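Long-range contacts in succinyl-CoA:3-ketoacid coenzyme A transferase subunit B (PDB 3RRL), which catalyses the transfer of coenzyme A from succinyl-CoA to a 3-oxo acid, yielding a 3-oxoacyl-CoA and succinate: residues G50-E55 and E68-V73; N44-I49 and A60-A65; V137-C142 and L167-A172; G24-V29 and L95-G100. All coordinates share one frame; numbering follows the deposited sequence.

Contact 1: G50-E55 and E68-V73; sequences GAYPLE and ETITVV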
loop_
_atom_site.group_PDB
_atom_site.type_symbol
_atom_site.label_atom_id
_atom_site.label_comp_id
_atom_site.label_asym_id
_atom_site.label_seq_id
_atom_site.Cartn_x
_atom_site.Cartn_y
_atom_site.Cartn_z
ATOM N N GLY B 50 -4.101 -23.469 7.293
ATOM C CA GLY B 50 -4.920 -24.617 7.610
ATOM C C GLY B 50 -4.115 -25.869 7.349
ATOM O O GLY B 50 -2.921 -25.794 7.053
ATOM N N ALA B 51 -4.752 -27.023 7.498
ATOM C CA ALA B 51 -4.044 -28.292 7.455
ATOM C C ALA B 51 -3.430 -28.538 6.086
ATOM O O ALA B 51 -3.784 -27.876 5.112
ATOM C CB ALA B 51 -4.985 -29.423 7.820
ATOM N N TYR B 52 -2.467 -29.451 6.030
ATOM C CA TYR B 52 -2.006 -29.977 4.754
ATOM C C TYR B 52 -3.195 -30.596 4.050
ATOM O O TYR B 52 -4.078 -31.164 4.697
ATOM C CB TYR B 52 -0.919 -31.031 4.954
ATOM C CG TYR B 52 0.341 -30.495 5.591
ATOM C CD1 TYR B 52 0.888 -29.292 5.185
ATOM C CD2 TYR B 52 0.978 -31.195 6.608
ATOM C CE1 TYR B 52 2.037 -28.796 5.766
ATOM C CE2 TYR B 52 2.130 -30.711 7.197
ATOM C CZ TYR B 52 2.656 -29.509 6.773
ATOM O OH TYR B 52 3.802 -29.017 7.356
ATOM N N PRO B 53 -3.232 -30.475 2.718
ATOM C CA PRO B 53 -4.313 -31.017 1.887
ATOM C C PRO B 53 -4.321 -32.543 1.822
ATOM O O PRO B 53 -3.278 -33.190 1.953
ATOM C CB PRO B 53 -3.990 -30.459 0.500
ATOM C CG PRO B 53 -2.527 -30.207 0.528
ATOM C CD PRO B 53 -2.232 -29.749 1.917
ATOM N N LEU B 54 -5.506 -33.110 1.621
ATOM C CA LEU B 54 -5.625 -34.520 1.282
ATOM C C LEU B 54 -5.022 -34.695 -0.103
ATOM O O LEU B 54 -4.951 -33.739 -0.875
ATOM C CB LEU B 54 -7.094 -34.945 1.259
ATOM C CG LEU B 54 -7.898 -34.807 2.555
ATOM C CD1 LEU B 54 -9.405 -34.818 2.283
ATOM C CD2 LEU B 54 -7.510 -35.893 3.551
ATOM N N GLU B 55 -4.582 -35.907 -0.419
ATOM C CA GLU B 55 -4.087 -36.193 -1.760
ATOM C C GLU B 55 -5.149 -35.785 -2.780
ATOM O O GLU B 55 -6.323 -36.143 -2.639
ATOM C CB GLU B 55 -3.752 -37.683 -1.899
ATOM N N GLU B 68 5.693 -25.296 1.491
ATOM C CA GLU B 68 4.905 -26.519 1.617
ATOM C C GLU B 68 3.473 -26.288 1.147
ATOM O O GLU B 68 2.910 -25.209 1.352
ATOM C CB GLU B 68 4.887 -26.989 3.066
ATOM C CG GLU B 68 6.268 -27.168 3.671
ATOM C CD GLU B 68 6.214 -27.654 5.112
ATOM O OE1 GLU B 68 5.245 -27.303 5.823
ATOM O OE2 GLU B 68 7.140 -28.388 5.531
ATOM N N THR B 69 2.880 -27.300 0.522
ATOM C CA THR B 69 1.495 -27.189 0.082
ATOM C C THR B 69 0.551 -27.291 1.270
ATOM O O THR B 69 0.688 -28.193 2.110
ATOM C CB THR B 69 1.135 -28.273 -0.948
ATOM O OG1 THR B 69 1.396 -29.569 -0.391
ATOM C CG2 THR B 69 1.953 -28.082 -2.214
ATOM N N ILE B 70 -0.413 -26.375 1.333
ATOM C CA ILE B 70 -1.332 -26.301 2.472
ATOM C C ILE B 70 -2.769 -26.077 2.030
ATOM O O ILE B 70 -3.066 -26.063 0.839
ATOM C CB ILE B 70 -0.955 -25.149 3.425
ATOM C CG1 ILE B 70 -0.923 -23.824 2.661
ATOM C CG2 ILE B 70 0.391 -25.415 4.075
ATOM C CD1 ILE B 70 -0.768 -22.596 3.564
ATOM N N THR B 71 -3.656 -25.897 3.002
ATOM C CA THR B 71 -5.010 -25.429 2.723
ATOM C C THR B 71 -5.280 -24.177 3.546
ATOM O O THR B 71 -4.398 -23.694 4.260
ATOM C CB THR B 71 -6.071 -26.484 3.060
ATOM O OG1 THR B 71 -6.074 -26.719 4.476
ATOM C CG2 THR B 71 -5.789 -27.794 2.312
ATOM N N VAL B 72 -6.495 -23.649 3.437
ATOM C CA VAL B 72 -6.893 -22.484 4.212
ATOM C C VAL B 72 -8.112 -22.828 5.052
ATOM O O VAL B 72 -8.888 -23.712 4.688
ATOM C CB VAL B 72 -7.230 -21.280 3.299
ATOM C CG1 VAL B 72 -6.021 -20.876 2.488
ATOM C CG2 VAL B 72 -8.384 -21.614 2.372
ATOM N N VAL B 73 -8.273 -22.141 6.178
ATOM C CA VAL B 73 -9.486 -22.257 6.985
ATOM C C VAL B 73 -10.595 -21.355 6.440
ATOM O O VAL B 73 -10.349 -20.492 5.603
ATOM C CB VAL B 73 -9.230 -21.923 8.483
ATOM C CG1 VAL B 73 -8.335 -22.982 9.121
ATOM C CG2 VAL B 73 -8.619 -20.533 8.640
#
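Tyr52 and Glu68 supply the hydrogen bond between two side chains in this contact: the phenol OH of Tyr52 lies 2.7 Å from Glu68 OE1. It meets the oxygen from above the carboxylate plane, 38° out of it, and the ring and carboxylate planes are turned 72° against each other. The CB of Tyr52 heads away from 68-73, but with CG anti to the carbonyl carbon (chi1 -64°) the ring swings back, and its hydroxyl gets to the glutamate.

A further polar link is centred on a backbone oxygen. Ala51 O takes a hydrogen bond from Thr71 OG1 at 2.6 Å and a weak second one from Thr71 N, so that one threonine grips the carbonyl with both its side chain and its main chain.

In the coenzyme A transferase fold, 50-55 opens, and 68-73 closes, the irregular excursion between strands 46-49 and 72-73. Another protein chain of the assembly borders it: a basic side chain of that chain hydrogen-bonds Tyr52 O, and its backbone engages Thr69 OG1.

Van der Waals packing accompanies these bonds. Pro53 CD rests 3.6 Å from Ile70 CA and also lies against Thr69 O, while Pro53 CB meets the methyl Thr71 CG2 at 3.7 Å. Ile70 CG2 sits at the edge of the Tyr52 ring, 4.1 Å from CD1. At the strand end of the contact the chain passes close by as Gly50, whose CA is 4.1 Å from Val73 CG1.

Contact 2: N44-I49 and A60-A65; sequences NGLLGI and ADLINA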
loop_
_atom_site.group_PDB
_atom_site.type_symbol
_atom_site.label_atom_id
_atom_site.label_comp_id
_atom_site.label_asym_id
_atom_site.label_seq_id
_atom_site.Cartn_x
_atom_site.Cartn_y
_atom_site.Cartn_z
ATOM N N ASN B 44 3.724 -14.847 3.151
ATOM C CA ASN B 44 3.671 -14.840 1.700
ATOM C C ASN B 44 2.301 -14.394 1.195
ATOM O O ASN B 44 1.999 -14.491 0.002
ATOM C CB ASN B 44 4.133 -16.164 1.085
ATOM C CG ASN B 44 3.393 -17.361 1.632
ATOM O OD1 ASN B 44 3.094 -17.439 2.820
ATOM N ND2 ASN B 44 3.106 -18.319 0.760
ATOM N N GLY B 45 1.484 -13.877 2.110
ATOM C CA GLY B 45 0.200 -13.319 1.719
ATOM C C GLY B 45 -1.069 -14.069 2.054
ATOM O O GLY B 45 -2.062 -13.972 1.338
ATOM N N LEU B 46 -1.034 -14.867 3.106
ATOM C CA LEU B 46 -2.253 -15.497 3.576
ATOM C C LEU B 46 -2.515 -15.265 5.058
ATOM O O LEU B 46 -1.594 -15.267 5.879
ATOM C CB LEU B 46 -2.212 -16.990 3.286
ATOM C CG LEU B 46 -3.101 -17.855 4.176
ATOM C CD1 LEU B 46 -4.576 -17.680 3.801
ATOM C CD2 LEU B 46 -2.654 -19.311 4.035
ATOM N N LEU B 47 -3.786 -15.062 5.392
ATOM C CA LEU B 47 -4.226 -15.083 6.779
ATOM C C LEU B 47 -5.242 -16.219 6.910
ATOM O O LEU B 47 -6.185 -16.290 6.125
ATOM C CB LEU B 47 -4.863 -13.741 7.142
ATOM C CG LEU B 47 -5.082 -13.447 8.621
ATOM C CD1 LEU B 47 -3.774 -13.556 9.388
ATOM C CD2 LEU B 47 -5.690 -12.058 8.800
ATOM N N GLY B 48 -5.118 -17.053 7.939
ATOM C CA GLY B 48 -5.864 -18.305 7.999
ATOM C C GLY B 48 -5.269 -19.571 7.396
ATOM O O GLY B 48 -5.912 -20.269 6.615
ATOM N N ILE B 49 -4.018 -19.861 7.751
ATOM C CA ILE B 49 -3.394 -21.143 7.421
ATOM C C ILE B 49 -4.185 -22.337 7.982
ATOM O O ILE B 49 -4.779 -22.262 9.061
ATOM C CB ILE B 49 -1.968 -21.240 7.995
ATOM C CG1 ILE B 49 -1.058 -20.166 7.412
ATOM C CG2 ILE B 49 -1.358 -22.627 7.744
ATOM C CD1 ILE B 49 0.345 -20.223 8.001
ATOM N N ALA B 60 -0.415 -26.043 -6.141
ATOM C CA ALA B 60 0.903 -25.413 -6.159
ATOM C C ALA B 60 0.835 -23.925 -5.828
ATOM O O ALA B 60 1.794 -23.355 -5.305
ATOM C CB ALA B 60 1.561 -25.610 -7.514
ATOM N N ASP B 61 -0.288 -23.291 -6.153
ATOM C CA ASP B 61 -0.452 -21.864 -5.892
ATOM C C ASP B 61 -0.681 -21.577 -4.409
ATOM O O ASP B 61 -0.727 -20.420 -3.993
ATOM C CB ASP B 61 -1.613 -21.286 -6.710
ATOM C CG ASP B 61 -1.278 -21.138 -8.188
ATOM O OD1 ASP B 61 -0.079 -21.088 -8.536
ATOM O OD2 ASP B 61 -2.220 -21.061 -9.003
ATOM N N LEU B 62 -0.853 -22.622 -3.609
ATOM C CA LEU B 62 -1.114 -22.411 -2.194
ATOM C C LEU B 62 -0.068 -23.076 -1.298
ATOM O O LEU B 62 -0.075 -24.294 -1.108
ATOM C CB LEU B 62 -2.517 -22.925 -1.866
ATOM C CG LEU B 62 -3.013 -22.820 -0.428
ATOM C CD1 LEU B 62 -2.889 -21.392 0.079
ATOM C CD2 LEU B 62 -4.456 -23.321 -0.352
ATOM N N ILE B 63 0.793 -22.262 -0.697
ATOM C CA ILE B 63 1.883 -22.776 0.129
ATOM C C ILE B 63 2.119 -21.910 1.358
ATOM O O ILE B 63 1.656 -20.778 1.433
ATOM C CB ILE B 63 3.204 -22.861 -0.656
ATOM C CG1 ILE B 63 3.562 -21.489 -1.233
ATOM C CG2 ILE B 63 3.101 -23.913 -1.757
ATOM C CD1 ILE B 63 4.978 -21.391 -1.756
ATOM N N ASN B 64 2.841 -22.455 2.328
ATOM C CA ASN B 64 3.234 -21.677 3.489
ATOM C C ASN B 64 4.613 -21.089 3.244
ATOM O O ASN B 64 5.190 -21.274 2.172
ATOM C CB ASN B 64 3.206 -22.533 4.760
ATOM C CG ASN B 64 4.169 -23.719 4.706
ATOM O OD1 ASN B 64 5.095 -23.761 3.888
ATOM N ND2 ASN B 64 3.950 -24.687 5.590
ATOM N N ALA B 65 5.146 -20.383 4.231
ATOM C CA ALA B 65 6.420 -19.704 4.054
ATOM C C ALA B 65 7.507 -20.709 3.738
ATOM O O ALA B 65 8.522 -20.361 3.130
ATOM C CB ALA B 65 6.778 -18.915 5.296
#
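Asn44 reaches across to Ile63 from the turn that joins antiparallel strands 39-42 and 46-49, a hairpin with a G1 beta bulge in which Gly45 and Leu46 both face Ser42. Residues 42-45 spell the Ser-Glu-Asn-Gly signature of this family, and Glu43 within it is the predicted active-site residue. The asparagine CG is tucked between its own backbone N and carbonyl carbon (chi1 54°), which turns the amide toward 60-65. Asn44 ND2 then donates to Ile63 O at 2.9 Å in a nearly straight bond, 173° at the hydrogen. The acceptor lies in the plane of the amide, whereas the donor stands well above the carbonyl plane. Because Ser42 OG hydrogen-bonds Asn44 OD1, both ends of the amide are engaged and its rotation is fixed.

Beside this polar link lies a looser apolar one. Leu62 CG lies opposite the backbone N (chi1 180°), and its CD1 comes to 4.5 Å from Leu46 CD2; both leucines also pack on Ile70, Val72 and Phe78. Outside the two segments, basic side chains of a second protein chain of the assembly form salt bridges with Asp61 OD2. Ala65, at the far end of 60-65, touches Glu43. Although the CB of Ile63 points away from the hairpin, its CG1 is only 3.8 Å from Asn44 ND2.

Contact 3: V137-C142 and L167-A172; sequences VIMEHC and LITDLA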
loop_
_atom_site.group_PDB
_atom_site.type_symbol
_atom_site.label_atom_id
_atom_site.label_comp_id
_atom_site.label_asym_id
_atom_site.label_seq_id
_atom_site.Cartn_x
_atom_site.Cartn_y
_atom_site.Cartn_z
ATOM N N VAL B 137 11.145 -16.527 21.366
ATOM C CA VAL B 137 12.147 -17.372 20.734
ATOM C C VAL B 137 12.165 -18.731 21.428
ATOM O O VAL B 137 12.189 -18.808 22.659
ATOM C CB VAL B 137 13.556 -16.755 20.809
ATOM C CG1 VAL B 137 14.604 -17.763 20.334
ATOM C CG2 VAL B 137 13.632 -15.486 19.989
ATOM N N ILE B 138 12.136 -19.798 20.638
ATOM C CA ILE B 138 12.234 -21.145 21.180
ATOM C C ILE B 138 13.420 -21.856 20.541
ATOM O O ILE B 138 13.570 -21.875 19.315
ATOM C CB ILE B 138 10.933 -21.955 20.994
ATOM C CG1 ILE B 138 10.726 -22.336 19.522
ATOM C CG2 ILE B 138 9.750 -21.182 21.559
ATOM C CD1 ILE B 138 9.545 -23.279 19.295
HETATM N N MSE B 139 14.271 -22.414 21.388
HETATM C CA MSE B 139 15.608 -22.783 20.974
HETATM C C MSE B 139 16.175 -23.865 21.873
HETATM O O MSE B 139 15.903 -23.877 23.073
HETATM C CB MSE B 139 16.462 -21.534 21.113
HETATM C CG MSE B 139 17.867 -21.642 20.635
HETATM SE SE MSE B 139 18.641 -19.888 20.904
HETATM C CE MSE B 139 18.756 -19.890 22.845
ATOM N N GLU B 140 16.996 -24.746 21.314
ATOM C CA GLU B 140 17.767 -25.661 22.148
ATOM C C GLU B 140 18.804 -24.842 22.908
ATOM O O GLU B 140 19.421 -23.934 22.346
ATOM C CB GLU B 140 18.417 -26.762 21.307
ATOM C CG GLU B 140 17.450 -27.877 20.922
ATOM C CD GLU B 140 17.966 -28.745 19.794
ATOM O OE1 GLU B 140 18.931 -29.508 20.017
ATOM O OE2 GLU B 140 17.404 -28.664 18.680
ATOM N N HIS B 141 18.975 -25.154 24.191
ATOM C CA HIS B 141 19.749 -24.307 25.100
ATOM C C HIS B 141 21.246 -24.291 24.784
ATOM O O HIS B 141 21.906 -23.265 24.944
ATOM C CB HIS B 141 19.514 -24.724 26.558
ATOM C CG HIS B 141 19.858 -23.660 27.555
ATOM N ND1 HIS B 141 18.900 -22.925 28.221
ATOM C CD2 HIS B 141 21.057 -23.202 27.994
ATOM C CE1 HIS B 141 19.491 -22.060 29.029
ATOM N NE2 HIS B 141 20.799 -22.212 28.912
ATOM N N CYS B 142 21.777 -25.427 24.337
ATOM C CA CYS B 142 23.198 -25.535 24.013
ATOM C C CYS B 142 23.361 -26.037 22.585
ATOM O O CYS B 142 22.485 -26.734 22.071
ATOM C CB CYS B 142 23.910 -26.495 24.977
ATOM S SG CYS B 142 23.849 -26.045 26.744
ATOM N N LEU B 167 11.973 -16.240 26.178
ATOM C CA LEU B 167 12.833 -17.268 25.609
ATOM C C LEU B 167 12.541 -18.607 26.275
ATOM O O LEU B 167 12.619 -18.739 27.497
ATOM C CB LEU B 167 14.313 -16.895 25.772
ATOM C CG LEU B 167 15.330 -18.028 25.603
ATOM C CD1 LEU B 167 15.337 -18.559 24.175
ATOM C CD2 LEU B 167 16.732 -17.575 26.021
ATOM N N ILE B 168 12.181 -19.588 25.460
ATOM C CA ILE B 168 11.872 -20.920 25.948
ATOM C C ILE B 168 12.904 -21.904 25.407
ATOM O O ILE B 168 13.036 -22.061 24.194
ATOM C CB ILE B 168 10.472 -21.351 25.466
ATOM C CG1 ILE B 168 9.409 -20.347 25.928
ATOM C CG2 ILE B 168 10.141 -22.753 25.940
ATOM C CD1 ILE B 168 7.999 -20.690 25.460
ATOM N N THR B 169 13.647 -22.553 26.300
ATOM C CA THR B 169 14.558 -23.622 25.895
ATOM C C THR B 169 14.176 -24.956 26.558
ATOM O O THR B 169 13.189 -25.032 27.298
ATOM C CB THR B 169 16.035 -23.277 26.214
ATOM O OG1 THR B 169 16.302 -23.485 27.608
ATOM C CG2 THR B 169 16.335 -21.834 25.847
ATOM N N ASP B 170 14.952 -26.001 26.289
ATOM C CA ASP B 170 14.714 -27.313 26.901
ATOM C C ASP B 170 15.029 -27.307 28.403
ATOM O O ASP B 170 14.666 -28.233 29.138
ATOM C CB ASP B 170 15.543 -28.392 26.194
ATOM C CG ASP B 170 16.978 -27.956 25.951
ATOM O OD1 ASP B 170 17.174 -26.879 25.349
ATOM O OD2 ASP B 170 17.911 -28.672 26.378
ATOM N N LEU B 171 15.709 -26.256 28.847
ATOM C CA LEU B 171 16.089 -26.103 30.252
ATOM C C LEU B 171 15.132 -25.181 30.993
ATOM O O LEU B 171 14.589 -25.548 32.035
ATOM C CB LEU B 171 17.530 -25.607 30.408
ATOM C CG LEU B 171 18.621 -26.492 29.808
ATOM C CD1 LEU B 171 20.004 -25.968 30.186
ATOM C CD2 LEU B 171 18.445 -27.931 30.262
ATOM N N ALA B 172 14.960 -23.976 30.471
ATOM C CA ALA B 172 14.220 -22.947 31.172
ATOM C C ALA B 172 13.440 -21.947 30.335
ATOM O O ALA B 172 13.574 -21.873 29.127
ATOM C CB ALA B 172 15.164 -22.208 32.066
HETATM O O HOH W 1 20.433 -27.991 25.228
#
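His141 and Thr169 meet just beyond two neighbouring parallel strands, 134-138 and 166-168, of the large mixed sheet. Thr169 OG1 lies at the edge of the imidazole, in its plane, and is hydrogen-bonded to His141 ND1 at 2.7 Å. Leu171 covers one ring face: its CD1 stands 3.7 Å from the centroid of the His141 ring in a CH-pi contact, 17° off the normal. The histidine CG lies opposite its backbone N (chi1 -160°), which carries the ring to both partners. The main chain is gripped as well: His141 N donates to the syn lone pair of Asp170 OD1 over 2.7 Å.

Behind these first contacts, Thr169 OG1 accepts from Leu171 N, an ST turn, and from Ala172 N, completing an ST motif. Thr199 OG1 hydrogen-bonds His141 NE2, so both ring nitrogens are engaged and its rotation is held.

Further out, backbone bonds fix the register of the strands. Ile168 N donates to Val137 O, and Met139 N to Ile168 O at 3.1 Å, the staggered pattern of a parallel pair. On one face Val137 CG1 and the CE of Met139, a selenomethionine, close on Leu167 CD1. On the other, Ile138 and Ile168 run alongside each other, Ile138 CG2 4.0 Å from Ile168 CB, with helix 2-10 packed on them. Past the strands one water accepts from Cys142 N at 3.0 Å and donates to Asp170 OD2.

Contact 4: G24-V29 and L95-G100; sequences GLPTLV and LAILGG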
loop_
_atom_site.group_PDB
_atom_site.type_symbol
_atom_site.label_atom_id
_atom_site.label_comp_id
_atom_site.label_asym_id
_atom_site.label_seq_id
_atom_site.Cartn_x
_atom_site.Cartn_y
_atom_site.Cartn_z
ATOM N N GLY B 24 11.130 -23.955 10.851
ATOM C CA GLY B 24 11.872 -24.739 11.820
ATOM C C GLY B 24 11.010 -25.053 13.019
ATOM O O GLY B 24 9.817 -25.309 12.878
ATOM N N LEU B 25 11.615 -25.042 14.203
ATOM C CA LEU B 25 10.909 -25.435 15.416
ATOM C C LEU B 25 9.494 -24.865 15.538
ATOM O O LEU B 25 8.541 -25.622 15.726
ATOM C CB LEU B 25 11.733 -25.094 16.664
ATOM C CG LEU B 25 12.490 -26.280 17.261
ATOM C CD1 LEU B 25 13.116 -25.925 18.604
ATOM C CD2 LEU B 25 11.540 -27.459 17.402
ATOM N N PRO B 26 9.352 -23.531 15.422
ATOM C CA PRO B 26 8.060 -22.884 15.672
ATOM C C PRO B 26 6.890 -23.521 14.933
ATOM O O PRO B 26 5.788 -23.577 15.486
ATOM C CB PRO B 26 8.288 -21.452 15.175
ATOM C CG PRO B 26 9.742 -21.223 15.406
ATOM C CD PRO B 26 10.397 -22.550 15.080
ATOM N N THR B 27 7.112 -23.987 13.708
ATOM C CA THR B 27 6.021 -24.565 12.935
ATOM C C THR B 27 5.414 -25.753 13.675
ATOM O O THR B 27 4.222 -26.015 13.578
ATOM C CB THR B 27 6.484 -25.009 11.541
ATOM O OG1 THR B 27 7.566 -25.938 11.670
ATOM C CG2 THR B 27 6.948 -23.808 10.734
ATOM N N LEU B 28 6.239 -26.463 14.430
ATOM C CA LEU B 28 5.764 -27.627 15.163
ATOM C C LEU B 28 4.729 -27.286 16.231
ATOM O O LEU B 28 3.942 -28.150 16.632
ATOM C CB LEU B 28 6.939 -28.390 15.765
ATOM C CG LEU B 28 7.753 -29.105 14.685
ATOM C CD1 LEU B 28 8.792 -30.031 15.290
ATOM C CD2 LEU B 28 6.821 -29.867 13.746
ATOM N N VAL B 29 4.722 -26.030 16.679
ATOM C CA VAL B 29 3.817 -25.616 17.749
ATOM C C VAL B 29 2.351 -25.711 17.337
ATOM O O VAL B 29 1.478 -25.943 18.174
ATOM C CB VAL B 29 4.131 -24.181 18.269
ATOM C CG1 VAL B 29 3.109 -23.756 19.303
ATOM C CG2 VAL B 29 5.529 -24.125 18.875
ATOM N N LEU B 95 1.422 -12.509 18.124
ATOM C CA LEU B 95 2.510 -13.376 18.526
ATOM C C LEU B 95 3.349 -13.875 17.353
ATOM O O LEU B 95 2.825 -14.426 16.389
ATOM C CB LEU B 95 1.923 -14.553 19.289
ATOM C CG LEU B 95 2.893 -15.541 19.898
ATOM C CD1 LEU B 95 3.837 -14.801 20.813
ATOM C CD2 LEU B 95 2.089 -16.573 20.657
ATOM N N ALA B 96 4.660 -13.707 17.458
ATOM C CA ALA B 96 5.576 -14.307 16.505
ATOM C C ALA B 96 6.503 -15.227 17.276
ATOM O O ALA B 96 7.140 -14.809 18.246
ATOM C CB ALA B 96 6.367 -13.249 15.771
ATOM N N ILE B 97 6.552 -16.486 16.855
ATOM C CA ILE B 97 7.429 -17.464 17.467
ATOM C C ILE B 97 8.543 -17.785 16.492
ATOM O O ILE B 97 8.291 -18.032 15.310
ATOM C CB ILE B 97 6.675 -18.738 17.849
ATOM C CG1 ILE B 97 5.468 -18.390 18.729
ATOM C CG2 ILE B 97 7.606 -19.696 18.576
ATOM C CD1 ILE B 97 4.699 -19.591 19.214
ATOM N N LEU B 98 9.776 -17.757 16.988
ATOM C CA LEU B 98 10.948 -17.884 16.133
ATOM C C LEU B 98 11.976 -18.818 16.742
ATOM O O LEU B 98 12.035 -18.984 17.967
ATOM C CB LEU B 98 11.604 -16.516 15.904
ATOM C CG LEU B 98 10.865 -15.407 15.154
ATOM C CD1 LEU B 98 10.228 -14.431 16.125
ATOM C CD2 LEU B 98 11.830 -14.667 14.250
ATOM N N GLY B 99 12.787 -19.429 15.882
ATOM C CA GLY B 99 13.943 -20.175 16.339
ATOM C C GLY B 99 15.112 -19.222 16.467
ATOM O O GLY B 99 15.023 -18.082 16.025
ATOM N N GLY B 100 16.204 -19.667 17.079
ATOM C CA GLY B 100 17.391 -18.838 17.150
ATOM C C GLY B 100 18.662 -19.652 17.252
ATOM O O GLY B 100 18.655 -20.799 17.707
#
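Pro26 presses its ring onto strand 95-98 where Ile97 gives way to Leu98 and Gly99, and here the contact is tight. Pro26 CB is 3.4 Å from Ile97 O, and Pro26 CG is 3.5 Å from the carbonyl carbon of Leu98. The proline thus lies over the backbone as much as over a side chain. Ile97 completes the seat: with its CG2 branch anti to the backbone N (chi1 -54° for CG1), that methyl meets Pro26 CB at 3.9 Å.

Three residues further on, the packing slackens. Val29 also points its CB toward the strand, yet its CG1 only grazes Ile97 CD1 at 4.5 Å. No hydrogen bond joins the two segments. Within 24-29, at its exposed start, Gly24 O accepts from Thr27 OG1 at 2.6 Å, in the carbonyl plane, and also from Thr27 N. Both bonds span the turn that carries Pro26.

Strand 95-98 runs between strands 18-21 and 134-138, parallel to both, in a sheet consistent with the Rossmann-like alpha/beta architecture of the family. Ile97 meets the 24-29 turn on one face, while Leu98 points away from it onto helix 125-131. Helix 2-10 lies beside the turn, touching Leu25, Leu28 and Val29, and Leu25 also reaches Ile138 of strand 134-138.

Overall arrangement
Contacts 3 and 4 are buried and hold adjoining strands of the large sheet: Ile138 N probably hydrogen-bonds Leu98 O, 2.8 Å away, and no other protein chain touches either. Contact 4 has no hydrogen bond between its segments, a proline ring packing on a side chain and on backbone, whereas contact 3 adds polar side chains beyond a strand ladder. Contacts 1 and 2 both involve the irregular loop between strands 46-49 and 72-73, touching through the probable bond of Val73 N to Gly48 O, 3.0 Å. Contact 2 is buried beside the predicted active-site turn and contact 1 is more exposed; contacts 1 and 2 both border another protein chain.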